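Giding protein-mglB (Thermus thermophilus, PDB 1J3W) is probably a Roadblock/LC7-family adaptor linked to gliding motility, with a possible role in guanine-nucleotide exchange on a partner GTPase. Local coordinates at residues L94-A99 with L104-F109; E84-G89 with K117-G122. All coordinates share one frame; numbering follows the deposited sequence.

Interaction 1: residues L94-A99 with L104-F109; sequences LYVDEA and LLVLVF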
# COMPACT_ATOMS: atom_id res chain seq x y z
N LEU B 94 10.43 14.55 1.91
CA LEU B 94 11.05 13.23 1.85
C LEU B 94 11.45 12.93 0.41
O LEU B 94 10.64 13.07 -0.51
CB LEU B 94 10.05 12.18 2.34
CG LEU B 94 10.45 10.71 2.37
CD1 LEU B 94 11.51 10.49 3.43
CD2 LEU B 94 9.22 9.85 2.66
N TYR B 95 12.70 12.52 0.22
CA TYR B 95 13.22 12.15 -1.09
C TYR B 95 13.66 10.70 -1.00
O TYR B 95 14.42 10.34 -0.11
CB TYR B 95 14.43 13.02 -1.45
CG TYR B 95 15.13 12.60 -2.73
CD1 TYR B 95 14.68 13.05 -3.97
CD2 TYR B 95 16.24 11.76 -2.70
CE1 TYR B 95 15.31 12.67 -5.15
CE2 TYR B 95 16.88 11.37 -3.87
CZ TYR B 95 16.41 11.83 -5.09
OH TYR B 95 17.03 11.44 -6.26
N VAL B 96 13.17 9.88 -1.92
CA VAL B 96 13.54 8.47 -1.96
C VAL B 96 13.95 8.12 -3.38
O VAL B 96 13.25 8.47 -4.34
CB VAL B 96 12.36 7.57 -1.53
CG1 VAL B 96 12.79 6.11 -1.56
CG2 VAL B 96 11.89 7.95 -0.14
N ASP B 97 15.08 7.44 -3.53
CA ASP B 97 15.54 7.04 -4.85
C ASP B 97 16.16 5.66 -4.76
O ASP B 97 16.78 5.30 -3.76
CB ASP B 97 16.56 8.06 -5.37
CG ASP B 97 16.87 7.88 -6.85
OD1 ASP B 97 16.04 7.30 -7.59
OD2 ASP B 97 17.95 8.32 -7.29
N GLU B 98 15.97 4.87 -5.80
CA GLU B 98 16.53 3.53 -5.83
C GLU B 98 18.05 3.56 -5.83
O GLU B 98 18.66 4.34 -6.56
CB GLU B 98 16.04 2.77 -7.07
CG GLU B 98 14.67 2.16 -6.93
CD GLU B 98 14.29 1.30 -8.13
OE1 GLU B 98 15.15 0.51 -8.58
OE2 GLU B 98 13.15 1.42 -8.61
N ALA B 99 18.64 2.70 -5.01
CA ALA B 99 20.09 2.58 -4.93
C ALA B 99 20.33 1.13 -5.33
O ALA B 99 20.61 0.27 -4.49
CB ALA B 99 20.57 2.83 -3.51
N LEU B 104 17.32 1.44 -1.09
CA LEU B 104 16.74 2.76 -1.31
C LEU B 104 17.48 3.82 -0.52
O LEU B 104 17.84 3.60 0.64
CB LEU B 104 15.28 2.77 -0.84
CG LEU B 104 14.30 1.80 -1.50
CD1 LEU B 104 13.02 1.72 -0.68
CD2 LEU B 104 14.00 2.26 -2.91
N LEU B 105 17.71 4.97 -1.15
CA LEU B 105 18.34 6.10 -0.48
C LEU B 105 17.18 6.95 0.01
O LEU B 105 16.24 7.22 -0.74
CB LEU B 105 19.17 6.94 -1.46
CG LEU B 105 19.54 8.32 -0.90
CD1 LEU B 105 20.52 8.18 0.26
CD2 LEU B 105 20.12 9.17 -2.00
N VAL B 106 17.24 7.37 1.27
CA VAL B 106 16.19 8.20 1.86
C VAL B 106 16.79 9.48 2.43
O VAL B 106 17.76 9.43 3.18
CB VAL B 106 15.47 7.46 3.01
CG1 VAL B 106 14.37 8.34 3.60
CG2 VAL B 106 14.90 6.13 2.51
N LEU B 107 16.23 10.63 2.05
CA LEU B 107 16.68 11.91 2.59
C LEU B 107 15.48 12.61 3.18
O LEU B 107 14.44 12.74 2.53
CB LEU B 107 17.29 12.80 1.50
CG LEU B 107 18.56 12.31 0.80
CD1 LEU B 107 18.99 13.32 -0.27
CD2 LEU B 107 19.67 12.13 1.83
N VAL B 108 15.61 13.04 4.43
CA VAL B 108 14.54 13.78 5.11
C VAL B 108 15.07 15.21 5.19
O VAL B 108 16.20 15.43 5.65
CB VAL B 108 14.29 13.25 6.53
CG1 VAL B 108 13.30 14.16 7.25
CG2 VAL B 108 13.76 11.83 6.45
N PHE B 109 14.27 16.17 4.74
CA PHE B 109 14.73 17.55 4.73
C PHE B 109 13.66 18.53 5.13
O PHE B 109 12.47 18.19 5.16
CB PHE B 109 15.28 17.89 3.34
CG PHE B 109 14.27 17.75 2.22
CD1 PHE B 109 13.50 18.84 1.81
CD2 PHE B 109 14.08 16.53 1.57
CE1 PHE B 109 12.57 18.72 0.78
CE2 PHE B 109 13.15 16.39 0.54
CZ PHE B 109 12.39 17.48 0.14

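Interaction 2: residues E84-G89 with K117-G122; sequences EEVHQG and KVKLHG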
# COMPACT_ATOMS: atom_id res chain seq x y z
N GLU B 84 12.22 7.17 -8.43
CA GLU B 84 12.41 8.35 -7.61
C GLU B 84 11.07 8.90 -7.13
O GLU B 84 10.11 8.96 -7.90
CB GLU B 84 13.14 9.42 -8.44
CG GLU B 84 13.60 10.65 -7.69
CD GLU B 84 14.33 11.62 -8.60
OE1 GLU B 84 13.74 12.03 -9.62
OE2 GLU B 84 15.49 11.98 -8.30
N GLU B 85 11.00 9.29 -5.86
CA GLU B 85 9.77 9.83 -5.30
C GLU B 85 10.07 10.99 -4.36
O GLU B 85 11.02 10.94 -3.58
CB GLU B 85 9.01 8.75 -4.51
CG GLU B 85 8.45 7.60 -5.35
CD GLU B 85 7.59 6.64 -4.53
OE1 GLU B 85 7.11 7.04 -3.44
OE2 GLU B 85 7.37 5.50 -4.98
N VAL B 86 9.24 12.03 -4.44
CA VAL B 86 9.39 13.18 -3.56
C VAL B 86 8.03 13.46 -2.92
O VAL B 86 7.02 13.53 -3.61
CB VAL B 86 9.84 14.44 -4.33
CG1 VAL B 86 9.86 15.64 -3.39
CG2 VAL B 86 11.21 14.22 -4.93
N HIS B 87 8.02 13.58 -1.59
CA HIS B 87 6.79 13.87 -0.84
C HIS B 87 7.06 15.16 -0.09
O HIS B 87 8.02 15.24 0.69
CB HIS B 87 6.47 12.75 0.16
CG HIS B 87 6.10 11.45 -0.48
ND1 HIS B 87 7.03 10.61 -1.06
CD2 HIS B 87 4.90 10.86 -0.65
CE1 HIS B 87 6.41 9.56 -1.56
NE2 HIS B 87 5.12 9.68 -1.33
N GLN B 88 6.23 16.16 -0.32
CA GLN B 88 6.42 17.46 0.29
C GLN B 88 5.27 17.91 1.18
O GLN B 88 4.12 17.94 0.75
CB GLN B 88 6.63 18.50 -0.81
CG GLN B 88 6.92 19.90 -0.31
CD GLN B 88 8.34 20.06 0.19
OE1 GLN B 88 9.29 19.95 -0.58
NE2 GLN B 88 8.49 20.31 1.49
N GLY B 89 5.61 18.27 2.41
CA GLY B 89 4.61 18.78 3.34
C GLY B 89 4.78 20.29 3.39
O GLY B 89 5.39 20.88 2.49
N LYS B 117 18.96 21.09 -4.83
CA LYS B 117 20.19 20.49 -4.31
C LYS B 117 19.89 19.06 -3.85
O LYS B 117 20.68 18.14 -4.07
CB LYS B 117 20.73 21.30 -3.14
CG LYS B 117 21.18 22.72 -3.48
CD LYS B 117 22.54 22.73 -4.16
CE LYS B 117 23.08 24.15 -4.26
NZ LYS B 117 24.50 24.16 -4.70
N VAL B 118 18.75 18.89 -3.20
CA VAL B 118 18.35 17.57 -2.72
C VAL B 118 18.29 16.56 -3.87
O VAL B 118 18.83 15.46 -3.77
CB VAL B 118 16.97 17.63 -2.02
CG1 VAL B 118 16.46 16.23 -1.74
CG2 VAL B 118 17.08 18.42 -0.72
N LYS B 119 17.65 16.95 -4.96
CA LYS B 119 17.52 16.05 -6.10
C LYS B 119 18.82 15.83 -6.86
O LYS B 119 19.11 14.71 -7.29
CB LYS B 119 16.43 16.57 -7.04
CG LYS B 119 15.09 16.73 -6.34
CD LYS B 119 13.95 16.91 -7.31
CE LYS B 119 13.67 15.62 -8.06
NZ LYS B 119 12.54 15.79 -9.02
N LEU B 120 19.60 16.89 -7.01
CA LEU B 120 20.88 16.80 -7.71
C LEU B 120 21.84 15.86 -6.97
O LEU B 120 22.29 14.85 -7.51
CB LEU B 120 21.51 18.19 -7.82
CG LEU B 120 22.93 18.25 -8.42
CD1 LEU B 120 22.89 17.75 -9.84
CD2 LEU B 120 23.45 19.68 -8.37
N HIS B 121 22.14 16.20 -5.72
CA HIS B 121 23.06 15.39 -4.94
C HIS B 121 22.45 14.08 -4.47
O HIS B 121 23.16 13.11 -4.22
CB HIS B 121 23.60 16.24 -3.79
CG HIS B 121 24.36 17.44 -4.26
ND1 HIS B 121 25.63 17.36 -4.77
CD2 HIS B 121 23.99 18.74 -4.37
CE1 HIS B 121 26.02 18.56 -5.18
NE2 HIS B 121 25.04 19.42 -4.94
N GLY B 122 21.12 14.06 -4.35
CA GLY B 122 20.44 12.84 -3.96
C GLY B 122 20.61 11.81 -5.07
O GLY B 122 20.85 10.64 -4.80
O HOH W 1 11.45 13.33 -10.10

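Interaction 1: residues L94-A99 with L104-F109
Tyr95 and Leu107 face each other as a hydrogen-bonded pair in an antiparallel beta hairpin, strands 93-98 and 103-109, in the central sheet of the Roadblock/LC7 fold. Their side chains lie alongside each other and point the same way. Tyr95 CD2 meets Leu107 CD1 at 4.0 Å, an approach oblique to the ring. Leu105 comes to the edge of the same ring, with its CD2 4.3 Å from Tyr95 CE2. The Tyr95 CG is anti to the backbone N (chi1 174°), which lays the ring beside the carbonyl end of its residue and towards Leu105. The hydroxyl at the far end of the ring bonds to Glu84 on the next strand. Helix 115-135 packs on this face through Val118, Ala125 and Leu129. Asp97 also belongs to this face, and its carboxylate is held by Lys123 and Ser126 of that helix.

The other face carries Leu94, Val96, Leu104, Val106 and Val108. Here the Leu94 side chain crosses that of Val106 at a slant, and Leu94 CD1 touches Val106 CG1 at 3.6 Å. The same methyl is 4.0 Å from Val108 CG2. Val63 of helix 56-69 packs on Val96 and Val106, while Leu73 and Leu77 of the second subunit pack on Leu94 and Val108.

Four backbone hydrogen bonds join the two segments, two for Tyr95 with Leu107 and two for Asp97 with Leu105. The straightest runs from Leu105 N to Asp97 O, 2.8 Å long with 173° at the hydrogen. At the other end Phe109 has chi1 60°, with CG between the backbone N and the carbonyl carbon. Its ring swings back to Leu94, where Phe109 CE2 lies 3.6 Å from Leu94 N.

Interaction 2: residues E84-G89 with K117-G122
The edge strand 84-88 of the central sheet meets helix 115-135 through one long side chain, Lys119, which reaches Glu84 and Val86. The backbones stay well apart, with Val86 CA and Lys119 CA 9.0 Å from each other. Lys119 spans the gap with a chain bent at chi3 (71°), which turns its CE and NZ towards the strand. It crosses the Glu84 side chain at about a right angle. Lys119 CE lies 3.9 Å from Glu84 OE1, and the same carbon rests 4.2 Å from Val86 CG2. CE is thus the atom that rests against both the carboxylate and the valine, while NZ lies beside Glu84 OE1 and is joined to it by a water.

The salt bridge between Glu84 OE1 and Lys119 NZ is long, at 4.0 Å. The water closes the distance: it donates to Glu84 OE1 at 2.7 Å and accepts from Lys119 NZ at 2.9 Å. In this Roadblock/LC7 domain, strand 84-88 is the outer strand of its chain's sheet, but it pairs antiparallel with a strand of the second subunit, and the sheet runs on across the interface. Lys119 also packs on Leu115 of that subunit.

Glu84 divides its oxygens between partners. OE1 serves the water and the lysine, whereas OE2 is held by the Tyr95 hydroxyl on the adjoining strand. This second bond probably helps to fix the rotation of the carboxylate. With alanine in place of Glu84, the Lys119 ammonium is likely to lose its water bridge and a counter-charge, if a distant one, and the Tyr95 hydroxyl its partner. Glu84 OE2 also makes a long, weak ion pair with Lys123 NZ, one turn further along the helix from Lys119.

Overall arrangement
Interaction 1 is core and interaction 2 lies nearer the surface. The first joins neighbouring strands near the centre of the chain by backbone bonds and apolar side chains. The second, partly buried, relies on one lysine, a long ion pair and a water. Both belong to the same sheet, since strand 84-88 adjoins strand 93-98, where Leu94 N bonds to His87 O. Along the chain, the 94-99 and 104-109 hairpin sits inside the loop closed by 84-89 with 117-122. Helix 115-135 serves both contacts: Gly122 O packs near Leu105 CD2, and Val118 covers Tyr95. Each also reaches the second subunit, interaction 1 by side-chain packing and interaction 2 chiefly by strand pairing.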